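Local structure of putative ATP binding component of ABC-transporter (2R5O) at residues Y53-A58 with Y139-G144; P89-K94 with F100-N105. The protein is the carbohydrate-binding C-terminal domain of Wzt, the probable ATP-hydrolysing component of an ABC transporter that exports O-antigen polysaccharide. All blocks are in the same frame, centred on the assembly; numbering follows the deposited sequence.

Contact 1 (Y53-A58 with Y139-G144)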
ATOM      1  N   TYR A  53      15.011 -18.113  -9.145  1.00 14.39           N
ATOM      2  CA  TYR A  53      14.337 -16.819  -9.206  1.00 14.73           C
ATOM      3  C   TYR A  53      15.336 -15.734  -9.526  1.00 14.61           C
ATOM      4  O   TYR A  53      16.560 -15.933  -9.420  1.00 15.07           O
ATOM      5  CB  TYR A  53      13.603 -16.502  -7.899  1.00 14.69           C
ATOM      6  CG  TYR A  53      14.475 -16.188  -6.698  1.00 15.00           C
ATOM      7  CD1 TYR A  53      14.817 -14.878  -6.342  1.00 14.45           C
ATOM      8  CD2 TYR A  53      14.944 -17.200  -5.891  1.00 13.85           C
ATOM      9  CE1 TYR A  53      15.591 -14.610  -5.241  1.00 14.54           C
ATOM     10  CE2 TYR A  53      15.712 -16.935  -4.756  1.00 13.95           C
ATOM     11  CZ  TYR A  53      16.021 -15.634  -4.446  1.00 14.37           C
ATOM     12  OH  TYR A  53      16.800 -15.404  -3.319  1.00 14.61           O
ATOM     13  N   HIS A  54      14.793 -14.586  -9.892  1.00 14.52           N
ATOM     14  CA  HIS A  54      15.604 -13.414 -10.168  1.00 15.11           C
ATOM     15  C   HIS A  54      14.824 -12.184  -9.749  1.00 15.16           C
ATOM     16  O   HIS A  54      13.611 -12.137  -9.904  1.00 16.68           O
ATOM     17  CB  HIS A  54      15.944 -13.328 -11.668  1.00 14.97           C
ATOM     18  CG  HIS A  54      17.043 -12.371 -11.982  1.00 15.54           C
ATOM     19  ND1 HIS A  54      18.371 -12.716 -11.858  1.00 17.18           N
ATOM     20  CD2 HIS A  54      17.013 -11.090 -12.416  1.00 16.32           C
ATOM     21  CE1 HIS A  54      19.118 -11.677 -12.213  1.00 16.69           C
ATOM     22  NE2 HIS A  54      18.320 -10.673 -12.534  1.00 17.24           N
ATOM     23  N   ILE A  55      15.502 -11.193  -9.196  1.00 14.40           N
ATOM     24  CA  ILE A  55      14.910  -9.917  -8.856  1.00 14.71           C
ATOM     25  C   ILE A  55      15.731  -8.826  -9.491  1.00 14.33           C
ATOM     26  O   ILE A  55      16.969  -8.877  -9.463  1.00 14.61           O
ATOM     27  CB  ILE A  55      14.805  -9.732  -7.325  1.00 15.58           C
ATOM     28  CG1 ILE A  55      13.902 -10.851  -6.761  1.00 17.03           C
ATOM     29  CG2 ILE A  55      14.244  -8.348  -6.969  1.00 16.69           C
ATOM     30  CD1 ILE A  55      13.778 -10.914  -5.230  1.00 17.73           C
ATOM     31  N   GLN A  56      15.071  -7.867 -10.105  1.00 13.56           N
ATOM     32  CA  GLN A  56      15.754  -6.757 -10.771  1.00 14.27           C
ATOM     33  C   GLN A  56      14.941  -5.498 -10.610  1.00 14.12           C
ATOM     34  O   GLN A  56      13.712  -5.556 -10.638  1.00 14.43           O
ATOM     35  CB  GLN A  56      16.034  -7.087 -12.223  0.65 15.42           C
ATOM     36  CG  GLN A  56      14.813  -7.385 -12.984  0.65 17.47           C
ATOM     37  CD  GLN A  56      15.079  -8.042 -14.328  0.65 17.68           C
ATOM     38  OE1 GLN A  56      16.140  -8.645 -14.545  0.65 21.07           O
ATOM     39  NE2 GLN A  56      14.100  -7.961 -15.235  0.65 20.31           N
ATOM     40  N   SER A  57      15.608  -4.360 -10.456  1.00 14.76           N
ATOM     41  CA  SER A  57      14.889  -3.101 -10.401  1.00 15.96           C
ATOM     42  C   SER A  57      15.762  -2.006 -10.996  1.00 16.85           C
ATOM     43  O   SER A  57      16.937  -1.917 -10.680  1.00 16.16           O
ATOM     44  CB  SER A  57      14.570  -2.760  -8.972  1.00 15.73           C
ATOM     45  OG  SER A  57      13.793  -1.570  -8.883  1.00 18.72           O
ATOM     46  N   ALA A  58      15.180  -1.195 -11.874  1.00 16.64           N
ATOM     47  CA  ALA A  58      15.878  -0.089 -12.553  1.00 17.49           C
ATOM     48  C   ALA A  58      17.084  -0.642 -13.304  1.00 16.89           C
ATOM     49  O   ALA A  58      18.094   0.032 -13.479  1.00 17.76           O
ATOM     50  CB  ALA A  58      16.300   0.974 -11.562  1.00 18.57           C
ATOM     51  N   TYR A 139      10.833  -7.425   4.441  1.00 14.83           N
ATOM     52  CA  TYR A 139       9.600  -8.097   4.078  1.00 14.69           C
ATOM     53  C   TYR A 139       9.949  -9.504   3.587  1.00 15.09           C
ATOM     54  O   TYR A 139      11.075  -9.797   3.174  1.00 14.98           O
ATOM     55  CB  TYR A 139       8.875  -7.282   2.999  1.00 15.65           C
ATOM     56  CG  TYR A 139       8.586  -5.864   3.460  1.00 15.67           C
ATOM     57  CD1 TYR A 139       7.469  -5.565   4.218  1.00 15.47           C
ATOM     58  CD2 TYR A 139       9.482  -4.837   3.199  1.00 15.10           C
ATOM     59  CE1 TYR A 139       7.211  -4.305   4.662  1.00 15.61           C
ATOM     60  CE2 TYR A 139       9.241  -3.549   3.630  1.00 15.33           C
ATOM     61  CZ  TYR A 139       8.093  -3.286   4.379  1.00 14.86           C
ATOM     62  OH  TYR A 139       7.814  -2.024   4.837  1.00 15.39           O
ATOM     63  N   LEU A 140       8.942 -10.363   3.604  1.00 14.57           N
ATOM     64  CA  LEU A 140       9.067 -11.746   3.215  1.00 14.27           C
ATOM     65  C   LEU A 140       8.297 -12.020   1.953  1.00 13.68           C
ATOM     66  O   LEU A 140       7.082 -11.735   1.877  1.00 14.20           O
ATOM     67  CB  LEU A 140       8.546 -12.667   4.310  1.00 14.60           C
ATOM     68  CG  LEU A 140       9.184 -12.506   5.693  1.00 15.93           C
ATOM     69  CD1 LEU A 140       8.526 -13.381   6.722  1.00 17.34           C
ATOM     70  CD2 LEU A 140      10.687 -12.775   5.633  1.00 17.47           C
ATOM     71  N   LEU A 141       8.987 -12.566   0.958  1.00 13.60           N
ATOM     72  CA  LEU A 141       8.409 -12.893  -0.346  1.00 13.51           C
ATOM     73  C   LEU A 141       8.272 -14.399  -0.484  1.00 13.27           C
ATOM     74  O   LEU A 141       9.160 -15.162  -0.099  1.00 14.07           O
ATOM     75  CB  LEU A 141       9.317 -12.351  -1.462  1.00 13.62           C
ATOM     76  CG  LEU A 141       8.974 -12.701  -2.910  1.00 14.41           C
ATOM     77  CD1 LEU A 141       7.667 -12.099  -3.351  1.00 14.64           C
ATOM     78  CD2 LEU A 141      10.124 -12.259  -3.819  1.00 14.84           C
ATOM     79  N   SER A 142       7.155 -14.809  -1.077  1.00 13.49           N
ATOM     80  CA  SER A 142       6.884 -16.195  -1.490  1.00 13.64           C
ATOM     81  C   SER A 142       6.639 -16.263  -2.991  1.00 13.55           C
ATOM     82  O   SER A 142       5.989 -15.386  -3.544  1.00 14.01           O
ATOM     83  CB  SER A 142       5.583 -16.688  -0.824  1.00 14.54           C
ATOM     84  OG  SER A 142       5.625 -16.559   0.586  1.00 14.23           O
ATOM     85  N   PHE A 143       7.141 -17.331  -3.624  1.00 13.21           N
ATOM     86  CA  PHE A 143       6.799 -17.675  -4.986  1.00 13.52           C
ATOM     87  C   PHE A 143       6.109 -19.034  -4.951  1.00 14.03           C
ATOM     88  O   PHE A 143       6.596 -19.941  -4.251  1.00 14.72           O
ATOM     89  CB  PHE A 143       8.023 -17.812  -5.876  1.00 14.17           C
ATOM     90  CG  PHE A 143       8.654 -16.526  -6.356  1.00 13.44           C
ATOM     91  CD1 PHE A 143       7.989 -15.689  -7.200  1.00 14.53           C
ATOM     92  CD2 PHE A 143       9.957 -16.219  -6.022  1.00 13.65           C
ATOM     93  CE1 PHE A 143       8.603 -14.598  -7.739  1.00 15.40           C
ATOM     94  CE2 PHE A 143      10.577 -15.091  -6.524  1.00 14.32           C
ATOM     95  CZ  PHE A 143       9.890 -14.278  -7.393  1.00 14.26           C
ATOM     96  N   GLY A 144       5.034 -19.213  -5.706  1.00 13.34           N
ATOM     97  CA  GLY A 144       4.339 -20.483  -5.790  1.00 13.68           C
ATOM     98  C   GLY A 144       3.914 -20.804  -7.199  1.00 13.56           C
ATOM     99  O   GLY A 144       3.747 -19.906  -8.024  1.00 13.37           O
TER
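Tyr-53 meets Phe-143, and Ile-55 meets Leu-141, across the hydrophobic core of an immunoglobulin-fold beta sandwich. Strand 48-57 belongs to one sheet and strand 137-147 to the other. The backbones stay well apart, with CA of Tyr-53 8.7 Å from CA of Phe-143, and side chains fill the gap. Alternate residues of each strand take part: Tyr-53 and Ile-55 on one strand, Leu-141 and Phe-143 on the other.

The joining force is apolar packing. Phe-143 and Leu-141 both point from their strand toward the facing sheet. Ile-55 and Leu-141 approach tip to tip, through one methyl each. CG of Leu-141 lies anti to the backbone N (chi1 174°), and its CD2 methyl makes the touch. Phe-143 and Tyr-53 cross at about a right angle, and the phenylalanine ring reaches the root of the tyrosine side chain rather than its hydroxyl end. Other residues add to the core: Phe-74 of strand 71-80 touches both Leu-141 and Phe-143, while Ile-164 of strand 153-169 touches Tyr-53 and Phe-143.

Polar bonding lies at the far end of the tyrosine. With chi1 at 71° CG is flanked by both main-chain neighbours of CA, N and C, and the ring is turned away from strand 137-147. Tyr-53 OH then hydrogen-bonds to the carbonyl oxygen of Pro-34, and the ring also meets that of Tyr-30.

The closest approaches are Ile-55 CD1 to Leu-141 CD2 at 4.1 Å and Tyr-53 CB to Phe-143 CE2 at 3.6 Å.

Contact 2 (P89-K94 with F100-N105). With NA (sodium ion), chain G.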
ATOM      1  N   PRO A  89       1.161 -19.318 -11.572  1.00 13.46           N
ATOM      2  CA  PRO A  89       2.181 -18.823 -10.659  1.00 13.76           C
ATOM      3  C   PRO A  89       1.621 -17.737  -9.765  1.00 13.26           C
ATOM      4  O   PRO A  89       0.699 -17.031 -10.163  1.00 13.48           O
ATOM      5  CB  PRO A  89       3.249 -18.255 -11.579  1.00 14.03           C
ATOM      6  CG  PRO A  89       2.519 -17.927 -12.818  1.00 16.25           C
ATOM      7  CD  PRO A  89       1.410 -18.914 -12.965  1.00 13.72           C
ATOM      8  N   GLY A  90       2.207 -17.549  -8.592  1.00 13.70           N
ATOM      9  CA  GLY A  90       1.763 -16.515  -7.691  1.00 13.77           C
ATOM     10  C   GLY A  90       2.847 -16.026  -6.775  1.00 13.21           C
ATOM     11  O   GLY A  90       3.885 -16.670  -6.608  1.00 13.83           O
ATOM     12  N   ILE A  91       2.550 -14.915  -6.119  1.00 13.18           N
ATOM     13  CA  ILE A  91       3.436 -14.310  -5.141  1.00 14.10           C
ATOM     14  C   ILE A  91       2.648 -13.882  -3.895  1.00 14.10           C
ATOM     15  O   ILE A  91       1.447 -13.549  -3.979  1.00 14.43           O
ATOM     16  CB  ILE A  91       4.143 -13.073  -5.716  1.00 14.87           C
ATOM     17  CG1 ILE A  91       3.162 -12.047  -6.303  1.00 14.96           C
ATOM     18  CG2 ILE A  91       5.208 -13.488  -6.707  1.00 16.80           C
ATOM     19  CD1 ILE A  91       3.873 -10.724  -6.578  1.00 16.92           C
ATOM     20  N   LEU A  92       3.352 -13.836  -2.760  1.00 14.35           N
ATOM     21  CA  LEU A  92       2.862 -13.297  -1.493  1.00 14.33           C
ATOM     22  C   LEU A  92       3.971 -12.413  -0.921  1.00 13.72           C
ATOM     23  O   LEU A  92       5.127 -12.756  -1.005  1.00 14.22           O
ATOM     24  CB  LEU A  92       2.538 -14.391  -0.475  1.00 14.78           C
ATOM     25  CG  LEU A  92       1.646 -15.548  -0.919  1.00 15.81           C
ATOM     26  CD1 LEU A  92       1.677 -16.647   0.174  1.00 17.08           C
ATOM     27  CD2 LEU A  92       0.229 -15.098  -1.161  1.00 16.48           C
ATOM     28  N   ILE A  93       3.578 -11.292  -0.307  1.00 13.95           N
ATOM     29  CA  ILE A  93       4.487 -10.394   0.387  1.00 14.44           C
ATOM     30  C   ILE A  93       3.893 -10.137   1.766  1.00 14.21           C
ATOM     31  O   ILE A  93       2.725  -9.756   1.885  1.00 14.60           O
ATOM     32  CB  ILE A  93       4.702  -9.082  -0.384  1.00 15.14           C
ATOM     33  CG1 ILE A  93       5.246  -9.353  -1.802  1.00 16.17           C
ATOM     34  CG2 ILE A  93       5.635  -8.160   0.397  1.00 15.55           C
ATOM     35  CD1 ILE A  93       5.355  -8.111  -2.674  1.00 16.98           C
ATOM     36  N   LYS A  94       4.729 -10.309   2.785  1.00 14.67           N
ATOM     37  CA  LYS A  94       4.307 -10.202   4.177  1.00 15.45           C
ATOM     38  C   LYS A  94       5.351  -9.420   4.962  1.00 15.77           C
ATOM     39  O   LYS A  94       6.515  -9.329   4.569  1.00 15.68           O
ATOM     40  CB  LYS A  94       4.119 -11.594   4.795  1.00 16.13           C
ATOM     41  CG  LYS A  94       3.146 -12.473   4.006  1.00 17.44           C
ATOM     42  CD  LYS A  94       2.889 -13.882   4.589  1.00 20.23           C
ATOM     43  CE  LYS A  94       2.004 -13.839   5.797  1.00 21.25           C
ATOM     44  NZ  LYS A  94       1.619 -15.235   6.167  1.00 20.00           N
ATOM     45  N   PHE A 100      -0.127  -9.780   6.200  1.00 16.23           N
ATOM     46  CA  PHE A 100      -0.202 -10.128   4.790  1.00 16.41           C
ATOM     47  C   PHE A 100      -0.439  -8.850   4.045  1.00 15.72           C
ATOM     48  O   PHE A 100      -1.503  -8.244   4.116  1.00 16.84           O
ATOM     49  CB  PHE A 100      -1.355 -11.132   4.620  1.00 16.65           C
ATOM     50  CG  PHE A 100      -1.551 -11.704   3.249  1.00 15.96           C
ATOM     51  CD1 PHE A 100      -2.769 -12.280   2.977  1.00 16.20           C
ATOM     52  CD2 PHE A 100      -0.575 -11.716   2.267  1.00 16.67           C
ATOM     53  CE1 PHE A 100      -3.021 -12.825   1.750  1.00 15.13           C
ATOM     54  CE2 PHE A 100      -0.826 -12.267   1.043  1.00 15.87           C
ATOM     55  CZ  PHE A 100      -2.034 -12.829   0.786  1.00 15.31           C
ATOM     56  N   LEU A 101       0.587  -8.408   3.316  1.00 14.98           N
ATOM     57  CA  LEU A 101       0.553  -7.112   2.620  1.00 15.30           C
ATOM     58  C   LEU A 101      -0.065  -7.199   1.239  1.00 14.55           C
ATOM     59  O   LEU A 101      -0.892  -6.352   0.880  1.00 15.50           O
ATOM     60  CB  LEU A 101       1.939  -6.498   2.527  1.00 15.91           C
ATOM     61  CG  LEU A 101       2.561  -6.127   3.869  1.00 15.35           C
ATOM     62  CD1 LEU A 101       4.051  -5.812   3.677  1.00 17.06           C
ATOM     63  CD2 LEU A 101       1.833  -4.957   4.454  1.00 18.37           C
ATOM     64  N   TYR A 102       0.336  -8.194   0.454  1.00 14.74           N
ATOM     65  CA  TYR A 102      -0.157  -8.307  -0.928  1.00 14.70           C
ATOM     66  C   TYR A 102       0.047  -9.709  -1.420  1.00 14.45           C
ATOM     67  O   TYR A 102       1.075 -10.302  -1.154  1.00 15.39           O
ATOM     68  CB  TYR A 102       0.601  -7.360  -1.845  1.00 14.79           C
ATOM     69  CG  TYR A 102       0.236  -7.449  -3.314  1.00 13.89           C
ATOM     70  CD1 TYR A 102      -1.022  -7.100  -3.741  1.00 14.52           C
ATOM     71  CD2 TYR A 102       1.166  -7.867  -4.277  1.00 14.47           C
ATOM     72  CE1 TYR A 102      -1.366  -7.122  -5.063  1.00 13.97           C
ATOM     73  CE2 TYR A 102       0.833  -7.891  -5.627  1.00 14.30           C
ATOM     74  CZ  TYR A 102      -0.435  -7.498  -6.033  1.00 14.23           C
ATOM     75  OH  TYR A 102      -0.736  -7.477  -7.370  1.00 14.06           O
ATOM     76  N   GLY A 103      -0.933 -10.238  -2.125  1.00 14.23           N
ATOM     77  CA  GLY A 103      -0.787 -11.482  -2.844  1.00 14.45           C
ATOM     78  C   GLY A 103      -1.563 -11.437  -4.121  1.00 14.38           C
ATOM     79  O   GLY A 103      -2.598 -10.776  -4.216  1.00 14.62           O
ATOM     80  N   THR A 104      -1.055 -12.160  -5.107  1.00 14.29           N
ATOM     81  CA  THR A 104      -1.733 -12.284  -6.387  1.00 14.18           C
ATOM     82  C   THR A 104      -1.231 -13.516  -7.096  1.00 13.90           C
ATOM     83  O   THR A 104      -0.348 -14.224  -6.624  1.00 13.78           O
ATOM     84  CB  THR A 104      -1.554 -10.998  -7.243  1.00 15.21           C
ATOM     85  OG1 THR A 104      -2.455 -11.055  -8.367  1.00 14.72           O
ATOM     86  CG2 THR A 104      -0.121 -10.815  -7.722  1.00 15.86           C
ATOM     87  N   ASN A 105      -1.808 -13.764  -8.255  1.00 13.34           N
ATOM     88  CA  ASN A 105      -1.344 -14.826  -9.117  1.00 13.35           C
ATOM     89  C   ASN A 105      -1.587 -14.403 -10.556  1.00 13.59           C
ATOM     90  O   ASN A 105      -2.099 -13.323 -10.809  1.00 14.15           O
ATOM     91  CB  ASN A 105      -1.974 -16.168  -8.726  1.00 14.26           C
ATOM     92  CG  ASN A 105      -3.458 -16.219  -8.933  1.00 13.98           C
ATOM     93  OD1 ASN A 105      -4.002 -15.647  -9.859  1.00 14.46           O
ATOM     94  ND2 ASN A 105      -4.127 -17.004  -8.078  1.00 16.75           N
TER
HETATM   95 NA    NA G  13      -3.159  -6.680  -8.128  1.00 17.55          NA
HETATM   96  O   HOH W   1      -4.313  -9.167  -8.112  1.00 12.04           O
HETATM   97  O   HOH W   2      -2.729  -6.266 -10.762  1.00 14.20           O
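Strands 84-95 and 100-105 form an antiparallel beta hairpin with a classic bulge. Leu-101 and Tyr-102 both face Ile-93. Ile-93 O accepts both of their amides, from Leu-101 N at 2.9 Å and from Tyr-102 N at 3.2 Å. Ile-93 N returns a bond to Tyr-102 O at 2.8 Å. Ile-91 and Thr-104 exchange two more backbone bonds.

On the face with Leu-92, the Phe-100 ring extends away from the turn toward Leu-92, its CG anti to the backbone N (chi1 -176°). Leu-92 CD2 lies 3.7 Å from Phe-100 CE2. On the other face, the side chains of Ile-91 and Thr-104 lie alongside each other, pointing the same way, with Ile-91 CG1 3.8 Å from Thr-104 CG2.

Tyr-102 OH binds a sodium ion at 2.7 Å, with the metal in the ring plane. Water 1 and water 2 are also ligands, and water 1 hydrogen-bonds Thr-104 OG1. Asp-179 of the second subunit binds the same ion, and Ser-182 N of that subunit hydrogen-bonds Tyr-102 OH.

Asn-105 N-caps helix 106-109 through OD1 to Leu-108 N. Strand 137-147 pairs with the other edge of strand 84-95, strand 123-131 packs against Ile-91, and the second subunit forms backbone bonds to strand 100-105.

The centres of contact 1 and contact 2 are 11 Å apart, and both strands of contact 2 fall in the sequence between the two segments of contact 1. Strand 137-147 of contact 1 pairs with strand 84-95 of contact 2. Backbone hydrogen bonds connect them, among them the probable bonds Leu-140 N to Lys-94 O at 2.8 Å and Gly-144 O to Gly-90 N at 2.9 Å; Leu-92 and Ser-142 are bonded as well. Side chains meet too, with Tyr-139 CD1 3.5 Å from Leu-101 CD1. Contact 1 thus joins the two sheets of the sandwich, and contact 2 extends one toward the second subunit. The sodium ion shared between subunits belongs to contact 2. Within the assembly, the second subunit does not reach the segments of contact 1.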